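Side-chain contacts in mandelate racemase/muconate lactonizing enzyme family protein (PDB 3TOY), which belongs to the mandelate racemase/muconate lactonizing enzyme family, pairs an N-terminal domain with an enolase-like barrel domain, and carries bound calcium in this structure: residues I38-R43 with A346-T351; D161-L166 with R176-E181; P293-V298 with P324-H329; L340-F345 with G359-K364. All blocks are in the same frame, centred on the assembly; numbering follows the deposited sequence.

Contact 1 of 4, residues I38-R43 with A346-T351; sequences ITPMKR and AGAILT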
loop_
_atom_site.group_PDB
_atom_site.type_symbol
_atom_site.label_atom_id
_atom_site.label_comp_id
_atom_site.label_asym_id
_atom_site.label_seq_id
_atom_site.Cartn_x
_atom_site.Cartn_y
_atom_site.Cartn_z
ATOM N N ILE A 38 -10.638 -38.226 -32.465
ATOM C CA ILE A 38 -9.859 -37.169 -33.078
ATOM C C ILE A 38 -10.581 -36.695 -34.330
ATOM O O ILE A 38 -10.613 -37.389 -35.353
ATOM C CB ILE A 38 -8.432 -37.627 -33.398
ATOM C CG1 ILE A 38 -7.762 -38.176 -32.130
ATOM C CG2 ILE A 38 -7.624 -36.483 -34.011
ATOM C CD1 ILE A 38 -6.344 -38.634 -32.330
ATOM N N THR A 39 -11.181 -35.516 -34.236
ATOM C CA THR A 39 -11.961 -34.969 -35.327
ATOM C C THR A 39 -11.077 -34.224 -36.309
ATOM O O THR A 39 -10.040 -33.680 -35.929
ATOM C CB THR A 39 -13.029 -33.996 -34.806
ATOM O OG1 THR A 39 -12.387 -32.921 -34.099
ATOM C CG2 THR A 39 -13.990 -34.707 -33.880
ATOM N N PRO A 40 -11.483 -34.192 -37.584
ATOM C CA PRO A 40 -10.711 -33.447 -38.568
ATOM C C PRO A 40 -10.973 -31.947 -38.458
ATOM O O PRO A 40 -12.048 -31.540 -38.023
ATOM C CB PRO A 40 -11.245 -33.976 -39.906
ATOM C CG PRO A 40 -12.624 -34.413 -39.614
ATOM C CD PRO A 40 -12.612 -34.920 -38.189
ATOM N N MET A 41 -9.984 -31.138 -38.835
ATOM C CA MET A 41 -10.117 -29.684 -38.865
ATOM C C MET A 41 -9.875 -29.165 -40.275
ATOM O O MET A 41 -8.852 -29.498 -40.882
ATOM C CB MET A 41 -9.074 -29.043 -37.952
ATOM C CG MET A 41 -9.185 -29.395 -36.489
ATOM S SD MET A 41 -7.851 -28.591 -35.594
ATOM C CE MET A 41 -7.925 -26.953 -36.313
ATOM N N LYS A 42 -10.786 -28.341 -40.788
ATOM C CA LYS A 42 -10.634 -27.781 -42.132
ATOM C C LYS A 42 -9.306 -27.040 -42.265
ATOM O O LYS A 42 -8.516 -27.300 -43.182
ATOM C CB LYS A 42 -11.801 -26.843 -42.465
ATOM N N ARG A 43 -9.065 -26.124 -41.332
ATOM C CA ARG A 43 -7.893 -25.263 -41.377
ATOM C C ARG A 43 -7.031 -25.452 -40.135
ATOM O O ARG A 43 -7.522 -25.320 -39.012
ATOM C CB ARG A 43 -8.329 -23.798 -41.491
ATOM C CG ARG A 43 -7.190 -22.791 -41.523
ATOM C CD ARG A 43 -7.729 -21.367 -41.554
ATOM N NE ARG A 43 -6.667 -20.381 -41.372
ATOM C CZ ARG A 43 -6.090 -20.109 -40.202
ATOM N NH1 ARG A 43 -6.465 -20.751 -39.100
ATOM N NH2 ARG A 43 -5.134 -19.192 -40.133
ATOM N N ALA A 346 -15.911 -29.763 -32.148
ATOM C CA ALA A 346 -16.821 -30.885 -31.955
ATOM C C ALA A 346 -17.927 -31.053 -33.000
ATOM O O ALA A 346 -18.693 -32.024 -32.923
ATOM C CB ALA A 346 -17.435 -30.835 -30.558
ATOM N N GLY A 347 -18.041 -30.123 -33.948
ATOM C CA GLY A 347 -19.187 -30.122 -34.859
ATOM C C GLY A 347 -19.327 -31.471 -35.560
ATOM O O GLY A 347 -20.425 -32.007 -35.710
ATOM N N ALA A 348 -18.193 -32.026 -35.959
ATOM C CA ALA A 348 -18.174 -33.266 -36.722
ATOM C C ALA A 348 -18.836 -34.427 -35.983
ATOM O O ALA A 348 -19.387 -35.335 -36.617
ATOM C CB ALA A 348 -16.749 -33.614 -37.104
ATOM N N ILE A 349 -18.800 -34.411 -34.650
ATOM C CA ILE A 349 -19.368 -35.524 -33.876
ATOM C C ILE A 349 -20.651 -35.212 -33.106
ATOM O O ILE A 349 -21.101 -36.009 -32.288
ATOM C CB ILE A 349 -18.320 -36.201 -32.956
ATOM C CG1 ILE A 349 -17.672 -35.178 -31.998
ATOM C CG2 ILE A 349 -17.250 -36.892 -33.795
ATOM C CD1 ILE A 349 -18.598 -34.756 -30.861
ATOM N N LEU A 350 -21.262 -34.069 -33.399
ATOM C CA LEU A 350 -22.530 -33.685 -32.767
ATOM C C LEU A 350 -23.752 -33.871 -33.680
ATOM O O LEU A 350 -23.686 -33.558 -34.863
ATOM C CB LEU A 350 -22.476 -32.209 -32.365
ATOM C CG LEU A 350 -21.580 -31.890 -31.169
ATOM C CD1 LEU A 350 -21.643 -30.384 -30.945
ATOM C CD2 LEU A 350 -22.077 -32.651 -29.944
ATOM N N THR A 351 -24.875 -34.321 -33.120
ATOM C CA THR A 351 -26.124 -34.415 -33.899
ATOM C C THR A 351 -26.608 -33.032 -34.341
ATOM O O THR A 351 -27.237 -32.874 -35.389
ATOM C CB THR A 351 -27.252 -35.143 -33.124
ATOM O OG1 THR A 351 -27.687 -34.330 -32.026
ATOM C CG2 THR A 351 -26.767 -36.486 -32.591
#

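Contact 2 of 4, residues D161-L166 with R176-E181; sequences DSYGVL and RTACDE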
loop_
_atom_site.group_PDB
_atom_site.type_symbol
_atom_site.label_atom_id
_atom_site.label_comp_id
_atom_site.label_asym_id
_atom_site.label_seq_id
_atom_site.Cartn_x
_atom_site.Cartn_y
_atom_site.Cartn_z
ATOM N N ASP A 161 -14.764 -15.060 -34.263
ATOM C CA ASP A 161 -14.244 -16.213 -34.971
ATOM C C ASP A 161 -12.752 -16.376 -34.675
ATOM O O ASP A 161 -11.949 -15.474 -34.916
ATOM C CB ASP A 161 -14.486 -16.024 -36.481
ATOM C CG ASP A 161 -14.644 -17.343 -37.225
ATOM O OD1 ASP A 161 -14.682 -18.417 -36.577
ATOM O OD2 ASP A 161 -14.738 -17.298 -38.473
ATOM N N SER A 162 -12.391 -17.539 -34.161
ATOM C CA SER A 162 -11.097 -17.728 -33.572
ATOM C C SER A 162 -10.179 -18.510 -34.501
ATOM O O SER A 162 -10.419 -19.686 -34.776
ATOM C CB SER A 162 -11.283 -18.424 -32.213
ATOM O OG SER A 162 -10.086 -18.454 -31.468
ATOM N N TYR A 163 -9.118 -17.854 -34.961
ATOM C CA TYR A 163 -8.176 -18.442 -35.898
ATOM C C TYR A 163 -6.776 -18.636 -35.322
ATOM O O TYR A 163 -6.441 -18.110 -34.254
ATOM C CB TYR A 163 -8.088 -17.561 -37.136
ATOM C CG TYR A 163 -9.365 -17.544 -37.954
ATOM C CD1 TYR A 163 -9.597 -18.506 -38.936
ATOM C CD2 TYR A 163 -10.318 -16.560 -37.768
ATOM C CE1 TYR A 163 -10.765 -18.489 -39.697
ATOM C CE2 TYR A 163 -11.490 -16.536 -38.521
ATOM C CZ TYR A 163 -11.703 -17.502 -39.485
ATOM O OH TYR A 163 -12.861 -17.478 -40.235
ATOM N N GLY A 164 -5.955 -19.403 -36.035
ATOM C CA GLY A 164 -4.537 -19.473 -35.733
ATOM C C GLY A 164 -3.898 -18.266 -36.384
ATOM O O GLY A 164 -4.558 -17.254 -36.596
ATOM N N VAL A 165 -2.610 -18.349 -36.685
ATOM C CA VAL A 165 -1.953 -17.264 -37.403
ATOM C C VAL A 165 -2.670 -17.046 -38.737
ATOM O O VAL A 165 -2.931 -18.001 -39.470
ATOM C CB VAL A 165 -0.470 -17.592 -37.670
ATOM C CG1 VAL A 165 0.180 -16.515 -38.546
ATOM C CG2 VAL A 165 0.281 -17.778 -36.344
ATOM N N LEU A 166 -3.012 -15.799 -39.031
ATOM C CA LEU A 166 -3.648 -15.455 -40.297
ATOM C C LEU A 166 -2.692 -14.735 -41.231
ATOM O O LEU A 166 -1.690 -14.154 -40.813
ATOM C CB LEU A 166 -4.887 -14.574 -40.072
ATOM C CG LEU A 166 -6.147 -15.258 -39.527
ATOM C CD1 LEU A 166 -7.135 -14.228 -39.027
ATOM C CD2 LEU A 166 -6.790 -16.163 -40.584
ATOM N N ARG A 176 -13.736 -13.221 -45.550
ATOM C CA ARG A 176 -14.932 -12.730 -46.226
ATOM C C ARG A 176 -16.141 -13.596 -45.906
ATOM O O ARG A 176 -17.213 -13.092 -45.580
ATOM C CB ARG A 176 -14.708 -12.690 -47.739
ATOM C CG ARG A 176 -14.450 -11.292 -48.266
ATOM C CD ARG A 176 -13.528 -10.537 -47.329
ATOM N NE ARG A 176 -13.675 -9.092 -47.462
ATOM C CZ ARG A 176 -13.431 -8.422 -48.582
ATOM N NH1 ARG A 176 -13.044 -9.071 -49.674
ATOM N NH2 ARG A 176 -13.584 -7.104 -48.613
ATOM N N THR A 177 -15.970 -14.908 -45.997
ATOM C CA THR A 177 -17.045 -15.820 -45.642
ATOM C C THR A 177 -17.461 -15.611 -44.186
ATOM O O THR A 177 -18.647 -15.514 -43.872
ATOM C CB THR A 177 -16.644 -17.288 -45.848
ATOM O OG1 THR A 177 -16.291 -17.506 -47.227
ATOM C CG2 THR A 177 -17.795 -18.220 -45.454
ATOM N N ALA A 178 -16.476 -15.526 -43.297
ATOM C CA ALA A 178 -16.766 -15.340 -41.884
ATOM C C ALA A 178 -17.588 -14.071 -41.635
ATOM O O ALA A 178 -18.582 -14.108 -40.916
ATOM C CB ALA A 178 -15.469 -15.312 -41.072
ATOM N N CYS A 179 -17.170 -12.954 -42.226
ATOM C CA CYS A 179 -17.811 -11.660 -41.963
ATOM C C CYS A 179 -19.091 -11.432 -42.761
ATOM O O CYS A 179 -20.073 -10.889 -42.244
ATOM C CB CYS A 179 -16.842 -10.507 -42.240
ATOM S SG CYS A 179 -15.441 -10.421 -41.100
ATOM N N ASP A 180 -19.066 -11.834 -44.026
ATOM C CA ASP A 180 -20.153 -11.516 -44.941
ATOM C C ASP A 180 -21.276 -12.532 -44.820
ATOM O O ASP A 180 -22.441 -12.166 -44.754
ATOM C CB ASP A 180 -19.632 -11.408 -46.381
ATOM C CG ASP A 180 -18.673 -10.234 -46.567
ATOM O OD1 ASP A 180 -18.962 -9.140 -46.036
ATOM O OD2 ASP A 180 -17.632 -10.400 -47.242
ATOM N N GLU A 181 -20.922 -13.808 -44.748
ATOM C CA GLU A 181 -21.921 -14.864 -44.649
ATOM C C GLU A 181 -22.393 -15.141 -43.220
ATOM O O GLU A 181 -23.595 -15.135 -42.948
ATOM C CB GLU A 181 -21.381 -16.146 -45.271
ATOM C CG GLU A 181 -22.277 -17.350 -45.081
ATOM C CD GLU A 181 -21.767 -18.560 -45.831
ATOM O OE1 GLU A 181 -20.985 -18.376 -46.791
ATOM O OE2 GLU A 181 -22.146 -19.691 -45.464
#

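Contact 3 of 4, residues P293-V298 with P324-H329; sequences PDLMKV and PEASAH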
loop_
_atom_site.group_PDB
_atom_site.type_symbol
_atom_site.label_atom_id
_atom_site.label_comp_id
_atom_site.label_asym_id
_atom_site.label_seq_id
_atom_site.Cartn_x
_atom_site.Cartn_y
_atom_site.Cartn_z
ATOM N N PRO A 293 -12.809 -17.712 -18.811
ATOM C CA PRO A 293 -12.641 -19.060 -18.273
ATOM C C PRO A 293 -12.975 -20.123 -19.336
ATOM O O PRO A 293 -13.740 -19.845 -20.264
ATOM C CB PRO A 293 -13.648 -19.122 -17.125
ATOM C CG PRO A 293 -13.987 -17.678 -16.803
ATOM C CD PRO A 293 -13.821 -16.922 -18.077
ATOM N N ASP A 294 -12.355 -21.289 -19.189
ATOM C CA ASP A 294 -12.656 -22.496 -19.966
ATOM C C ASP A 294 -13.510 -23.384 -19.072
ATOM O O ASP A 294 -13.129 -23.695 -17.930
ATOM C CB ASP A 294 -11.328 -23.197 -20.291
ATOM C CG ASP A 294 -11.495 -24.391 -21.235
ATOM O OD1 ASP A 294 -12.492 -25.146 -21.084
ATOM O OD2 ASP A 294 -10.621 -24.554 -22.111
ATOM N N LEU A 295 -14.678 -23.782 -19.560
ATOM C CA LEU A 295 -15.529 -24.637 -18.751
ATOM C C LEU A 295 -14.811 -25.918 -18.312
ATOM O O LEU A 295 -15.190 -26.495 -17.307
ATOM C CB LEU A 295 -16.829 -24.975 -19.499
ATOM C CG LEU A 295 -17.857 -23.842 -19.489
ATOM C CD1 LEU A 295 -18.904 -24.043 -20.606
ATOM C CD2 LEU A 295 -18.540 -23.720 -18.141
ATOM N N MET A 296 -13.798 -26.357 -19.060
ATOM C CA MET A 296 -13.065 -27.581 -18.699
ATOM C C MET A 296 -12.132 -27.374 -17.515
ATOM O O MET A 296 -11.683 -28.339 -16.911
ATOM C CB MET A 296 -12.149 -28.039 -19.828
ATOM C CG MET A 296 -12.753 -28.258 -21.162
ATOM S SD MET A 296 -11.449 -29.033 -22.147
ATOM C CE MET A 296 -10.339 -27.678 -22.558
ATOM N N LYS A 297 -11.784 -26.122 -17.212
ATOM C CA LYS A 297 -10.741 -25.882 -16.176
ATOM C C LYS A 297 -11.281 -25.053 -15.010
ATOM O O LYS A 297 -10.763 -25.109 -13.889
ATOM C CB LYS A 297 -9.539 -25.178 -16.803
ATOM C CG LYS A 297 -8.824 -26.016 -17.849
ATOM C CD LYS A 297 -7.496 -25.413 -18.250
ATOM C CE LYS A 297 -6.688 -26.368 -19.129
ATOM N NZ LYS A 297 -5.341 -25.836 -19.494
ATOM N N VAL A 298 -12.350 -24.321 -15.270
ATOM C CA VAL A 298 -13.019 -23.528 -14.231
ATOM C C VAL A 298 -13.918 -24.318 -13.263
ATOM O O VAL A 298 -14.405 -23.750 -12.278
ATOM C CB VAL A 298 -13.814 -22.367 -14.872
ATOM C CG1 VAL A 298 -15.158 -22.865 -15.383
ATOM C CG2 VAL A 298 -14.073 -21.243 -13.848
ATOM N N PRO A 324 -18.019 -23.822 -27.304
ATOM C CA PRO A 324 -19.055 -22.821 -27.578
ATOM C C PRO A 324 -20.460 -23.309 -27.281
ATOM O O PRO A 324 -21.334 -22.505 -26.948
ATOM C CB PRO A 324 -18.900 -22.536 -29.076
ATOM C CG PRO A 324 -18.171 -23.699 -29.614
ATOM C CD PRO A 324 -17.288 -24.212 -28.520
ATOM N N GLU A 325 -20.700 -24.610 -27.389
ATOM C CA GLU A 325 -22.064 -25.098 -27.150
ATOM C C GLU A 325 -22.519 -24.890 -25.708
ATOM O O GLU A 325 -23.643 -24.410 -25.440
ATOM C CB GLU A 325 -22.185 -26.576 -27.563
ATOM C CG GLU A 325 -21.734 -26.824 -29.012
ATOM C CD GLU A 325 -20.229 -27.098 -29.153
ATOM O OE1 GLU A 325 -19.494 -27.099 -28.133
ATOM O OE2 GLU A 325 -19.778 -27.316 -30.294
ATOM N N ALA A 326 -21.666 -25.283 -24.771
ATOM C CA ALA A 326 -21.990 -25.189 -23.363
ATOM C C ALA A 326 -21.823 -23.728 -22.919
ATOM O O ALA A 326 -22.565 -23.251 -22.078
ATOM C CB ALA A 326 -21.092 -26.105 -22.543
ATOM N N SER A 327 -20.852 -23.033 -23.504
ATOM C CA SER A 327 -20.641 -21.618 -23.155
ATOM C C SER A 327 -21.877 -20.775 -23.415
ATOM O O SER A 327 -22.181 -19.839 -22.677
ATOM C CB SER A 327 -19.442 -21.057 -23.912
ATOM O OG SER A 327 -18.258 -21.697 -23.482
ATOM N N ALA A 328 -22.606 -21.110 -24.474
ATOM C CA ALA A 328 -23.801 -20.373 -24.823
ATOM C C ALA A 328 -24.867 -20.473 -23.746
ATOM O O ALA A 328 -25.752 -19.648 -23.684
ATOM C CB ALA A 328 -24.341 -20.870 -26.152
ATOM N N HIS A 329 -24.784 -21.508 -22.907
ATOM C CA HIS A 329 -25.768 -21.684 -21.849
ATOM C C HIS A 329 -25.437 -20.921 -20.567
ATOM O O HIS A 329 -26.326 -20.680 -19.751
ATOM C CB HIS A 329 -25.954 -23.164 -21.489
ATOM C CG HIS A 329 -26.734 -23.939 -22.506
ATOM N ND1 HIS A 329 -28.092 -24.152 -22.393
ATOM C CD2 HIS A 329 -26.345 -24.561 -23.645
ATOM C CE1 HIS A 329 -28.508 -24.862 -23.430
ATOM N NE2 HIS A 329 -27.468 -25.130 -24.202
HETATM O O HOH W 1 -15.717 -22.666 -22.028
#

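Contact 4 of 4, residues L340-F345 with G359-K364; sequences LEVLDF and GKVTAK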
loop_
_atom_site.group_PDB
_atom_site.type_symbol
_atom_site.label_atom_id
_atom_site.label_comp_id
_atom_site.label_asym_id
_atom_site.label_seq_id
_atom_site.Cartn_x
_atom_site.Cartn_y
_atom_site.Cartn_z
ATOM N N LEU A 340 -18.564 -14.738 -26.802
ATOM C CA LEU A 340 -18.460 -16.189 -26.923
ATOM C C LEU A 340 -17.429 -16.495 -28.021
ATOM O O LEU A 340 -17.508 -15.945 -29.135
ATOM C CB LEU A 340 -19.854 -16.798 -27.229
ATOM C CG LEU A 340 -19.922 -18.338 -27.358
ATOM C CD1 LEU A 340 -21.312 -18.837 -26.969
ATOM C CD2 LEU A 340 -19.549 -18.825 -28.761
ATOM N N GLU A 341 -16.426 -17.317 -27.696
ATOM C CA GLU A 341 -15.390 -17.707 -28.658
ATOM C C GLU A 341 -15.867 -18.845 -29.556
ATOM O O GLU A 341 -16.191 -19.932 -29.068
ATOM C CB GLU A 341 -14.130 -18.223 -27.952
ATOM C CG GLU A 341 -12.983 -18.544 -28.939
ATOM C CD GLU A 341 -11.697 -18.974 -28.253
ATOM O OE1 GLU A 341 -11.746 -19.433 -27.081
ATOM O OE2 GLU A 341 -10.643 -18.858 -28.900
ATOM N N VAL A 342 -15.862 -18.618 -30.862
ATOM C CA VAL A 342 -16.252 -19.697 -31.772
ATOM C C VAL A 342 -15.027 -20.347 -32.362
ATOM O O VAL A 342 -14.349 -19.764 -33.211
ATOM C CB VAL A 342 -17.156 -19.205 -32.910
ATOM C CG1 VAL A 342 -17.421 -20.350 -33.910
ATOM C CG2 VAL A 342 -18.463 -18.665 -32.353
ATOM N N LEU A 343 -14.727 -21.540 -31.860
ATOM C CA LEU A 343 -13.734 -22.442 -32.440
ATOM C C LEU A 343 -14.384 -23.820 -32.365
ATOM O O LEU A 343 -14.596 -24.354 -31.280
ATOM C CB LEU A 343 -12.429 -22.398 -31.646
ATOM C CG LEU A 343 -11.208 -23.202 -32.108
ATOM C CD1 LEU A 343 -11.095 -23.263 -33.615
ATOM C CD2 LEU A 343 -9.940 -22.613 -31.491
ATOM N N ASP A 344 -14.717 -24.390 -33.520
ATOM C CA ASP A 344 -15.601 -25.551 -33.558
ATOM C C ASP A 344 -14.838 -26.868 -33.711
ATOM O O ASP A 344 -14.611 -27.334 -34.832
ATOM C CB ASP A 344 -16.604 -25.374 -34.707
ATOM C CG ASP A 344 -17.730 -26.397 -34.681
ATOM O OD1 ASP A 344 -17.848 -27.164 -33.706
ATOM O OD2 ASP A 344 -18.517 -26.415 -35.648
ATOM N N PHE A 345 -14.450 -27.470 -32.590
ATOM C CA PHE A 345 -13.751 -28.754 -32.625
ATOM C C PHE A 345 -14.716 -29.938 -32.697
ATOM O O PHE A 345 -14.360 -31.003 -33.218
ATOM C CB PHE A 345 -12.876 -28.963 -31.384
ATOM C CG PHE A 345 -11.650 -28.084 -31.325
ATOM C CD1 PHE A 345 -10.623 -28.224 -32.253
ATOM C CD2 PHE A 345 -11.509 -27.149 -30.303
ATOM C CE1 PHE A 345 -9.490 -27.418 -32.189
ATOM C CE2 PHE A 345 -10.378 -26.341 -30.218
ATOM C CZ PHE A 345 -9.364 -26.474 -31.157
ATOM N N GLY A 359 -23.279 -13.223 -36.625
ATOM C CA GLY A 359 -22.170 -13.087 -35.681
ATOM C C GLY A 359 -22.534 -13.325 -34.226
ATOM O O GLY A 359 -21.827 -12.860 -33.325
ATOM N N LYS A 360 -23.634 -14.030 -33.976
ATOM C CA LYS A 360 -24.017 -14.337 -32.598
ATOM C C LYS A 360 -24.359 -15.801 -32.447
ATOM O O LYS A 360 -24.646 -16.485 -33.435
ATOM C CB LYS A 360 -25.192 -13.474 -32.145
ATOM C CG LYS A 360 -24.909 -11.988 -32.279
ATOM C CD LYS A 360 -26.021 -11.148 -31.696
ATOM C CE LYS A 360 -25.819 -9.688 -32.090
ATOM N NZ LYS A 360 -26.934 -8.816 -31.647
ATOM N N VAL A 361 -24.319 -16.288 -31.212
ATOM C CA VAL A 361 -24.600 -17.693 -30.956
ATOM C C VAL A 361 -25.694 -17.815 -29.899
ATOM O O VAL A 361 -25.679 -17.115 -28.882
ATOM C CB VAL A 361 -23.338 -18.451 -30.535
ATOM C CG1 VAL A 361 -23.686 -19.810 -29.943
ATOM C CG2 VAL A 361 -22.362 -18.582 -31.701
ATOM N N THR A 362 -26.676 -18.679 -30.154
ATOM C CA THR A 362 -27.790 -18.870 -29.208
ATOM C C THR A 362 -27.771 -20.289 -28.628
ATOM O O THR A 362 -27.574 -21.253 -29.369
ATOM C CB THR A 362 -29.136 -18.635 -29.909
ATOM O OG1 THR A 362 -29.193 -17.277 -30.374
ATOM C CG2 THR A 362 -30.263 -18.869 -28.965
ATOM N N ALA A 363 -27.966 -20.423 -27.314
ATOM C CA ALA A 363 -27.951 -21.733 -26.655
ATOM C C ALA A 363 -29.026 -22.632 -27.261
ATOM O O ALA A 363 -30.127 -22.172 -27.527
ATOM C CB ALA A 363 -28.238 -21.590 -25.198
ATOM N N LYS A 364 -28.689 -23.906 -27.414
ATOM C CA LYS A 364 -29.607 -24.940 -27.913
ATOM C C LYS A 364 -29.757 -25.998 -26.847
ATOM O O LYS A 364 -28.758 -26.460 -26.288
ATOM C CB LYS A 364 -29.018 -25.579 -29.165
ATOM C CG LYS A 364 -29.636 -25.076 -30.467
ATOM C CD LYS A 364 -29.811 -23.559 -30.463
ATOM C CE LYS A 364 -30.606 -23.083 -31.673
ATOM N NZ LYS A 364 -30.691 -21.604 -31.716
#

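Contact 1 of 4, residues I38-R43 with A346-T351
Thr-39 and Pro-40 lie on strand 29-47, in the antiparallel sheet of the N-terminal domain, and meet Ala-348 and Ile-349 in the loop that follows the barrel strand 340-342. The contact is a seam between the two domains of the enolase-type fold. The loop makes a short 3-10 turn here. Ile-349 N bonds to Ala-346 O at 2.9 Å, which presents Ala-348 and Ile-349 to the strand.

The methyl of Thr-39 does most of the touching. Its CG2 comes to 3.9 Å from Ile-349 CG2 and to 4.2 Å from Ile-349 CG1. It therefore sits against both branches at the base of the isoleucine. The two side chains cross at about a right angle. The same Thr-39 CG2 is 4.4 Å from Ala-348 CB. Pro-40 adds a looser touch at the margin, with its ring atom CD 4.5 Å from Ala-348 CB.

The chi1 of Thr-39 (60°) tucks OG1 between the backbone N and the carbonyl carbon, and so turns CG2 to the loop. The hydroxyl is hydrogen-bonded with the carbonyl oxygens of Phe-345 and Gly-55. Beyond the two segments, Ile-349 also packs on Leu-59 of strand 50-64 and on Val-377 and Tyr-380 of helix 374-380.

Thr-39 thus works two ways. Its methyl joins a small apolar patch with Ile-349, while two carbonyl oxygens must share its single hydroxyl proton or take it in turn. Gly-55 belongs to the neighbouring strand of the same sheet; Phe-345, just before Ala-346, makes the polar link across the seam.

Contact 2 of 4, residues D161-L166 with R176-E181
Ala-178 on helix 168-181 faces Asp-161 of strand 157-162 and Tyr-163 two residues on, and its CB carries the whole helix side of this small contact. The van der Waals contacts are two. Ala-178 CB lies 3.4 Å from Asp-161 OD2. It is also 3.5 Å from Tyr-163 OH, so the methyl covers two oxygens together.

The polar interaction runs between these oxygens, on the strand side. Tyr-163 OH donates to Asp-161 OD2 at 2.6 Å, a bond that is short but weak in geometry. The chi1 of Tyr-163 (-67°) sets its ring beside the backbone N, from where the phenol extends to the helix. Asp-161 has CG nearly opposite its own N (chi1 -151°), and its carboxylate comes up to the same methyl. Tyr-163 also packs on Ile-187 and Leu-175.

Backbone bonds shape the helix itself. Asp-180 N reaches Arg-176 O at 2.7 Å, and a wider pi-type turn spans 177-181. In the sheet, Asp-161 has backbone bonds with Ala-186 and Lys-188 of the next parallel strand. Strand 157-162, helix 168-181 and strand 186-190 form a beta-alpha-beta unit, the repeating element of a TIM-type barrel.

Contact 3 of 4, residues P293-V298 with P324-H329
Leu-295 and Ser-327 bring the two backbones closest, with their CA atoms 7.4 Å apart, where the irregular chain 293-298 turns beside the helix that begins at Pro-324. Asp-294 O accepts from both Lys-297 N and Val-298 N and so anchors the turn.

The side chain of Leu-295 makes the apolar contact through one branch. Its CD1 is 3.6 Å from Ala-326 CB, and it lies at the same distance, 3.6 Å, from Ser-327 N. Ser-327 OG is also near, 3.8 Å from that methyl. A chi1 of -78° places Leu-295 CG beside its own N and directs CD1 to the helix. Leu-295 also packs on Ile-301 and Trp-304 of helix 300-314. These elements belong to the enolase-like barrel: 293-298 is the loop after strand 290-291, and helix 324-330 precedes the last barrel strand, 340-342.

A water spans the contact. It accepts from Leu-295 N at 2.9 Å and donates to Ser-327 OG at 3.1 Å. That hydroxyl is hydrogen-bonded besides with the carbonyl oxygens of Leu-323 and Ile-322, which share or compete for its one proton.

Asp-294 forms an Asx turn. Its OD1 takes the N-H of Met-296 at 2.7 Å, on the anti side of the carboxylate and 28° out of its plane. Asp-294 OD2 is hydrogen-bonded with His-321 ND1.

Contact 4 of 4, residues L340-F345 with G359-K364
Val-361 of the short strand 360-361 packs against Leu-340 and Val-342, both residues of strand 340-342, and all three side chains are buried. Leu-340 holds CG opposite its backbone N (chi1 -179°), which carries both methyls to the valine. CD1 is 3.9 Å from Val-361 CG1 and 4.1 Å from Val-361 CB. The other methyl, CD2, is 4.1 Å from Val-361 CG2. Each leucine methyl thus meets a different valine methyl, and the two side chains cross at about a right angle.

Val-361 has CG1 opposite its own N (chi1 166°), while CG2 stands beside it. This divides the work of its two methyls. CG1 meets only Leu-340 among the facing residues; CG2 is shared by Leu-340 and Val-342. Val-342 answers with its own CG2, 4.0 Å from Val-361 CG2.

The contact is made by apolar side chains alone. Leu-340 and Val-342 bond through their main chains to strand 157-162, and Gly-359, just before strand 360-361, bonds to Ala-159. Val-342 and Val-361 both touch Ala-159. Leu-340 packs also on Pro-324 and Ala-328 of helix 324-330. Strand 360-361 thus packs its valine on the last barrel strand, next to where that strand closes on the first, as in an enolase-like, modified TIM barrel.

Contacts 2, 3 and 4 belong to the barrel, whereas contact 1 ties the barrel to the N-terminal sheet. Contact 1 encloses contacts 2 and 3 along the chain, which follow one another before contact 4; contacts 1 and 4 alternate in their segments. The centres of contacts 3 and 4 are about 11 Å apart, and helix 324-330 leads into strand 340-342. Contacts 2 and 4 share strand 157-162's sheet, with centres about 13 Å apart; Ser-162 and Glu-341 are hydrogen-bonded between them. Contacts 2 and 3 do not touch. Arg-43 packs on Tyr-163 and Leu-166, joining contact 1 to contact 2. Strand 340-342, which closes the barrel, runs on through Phe-345 into the domain seam.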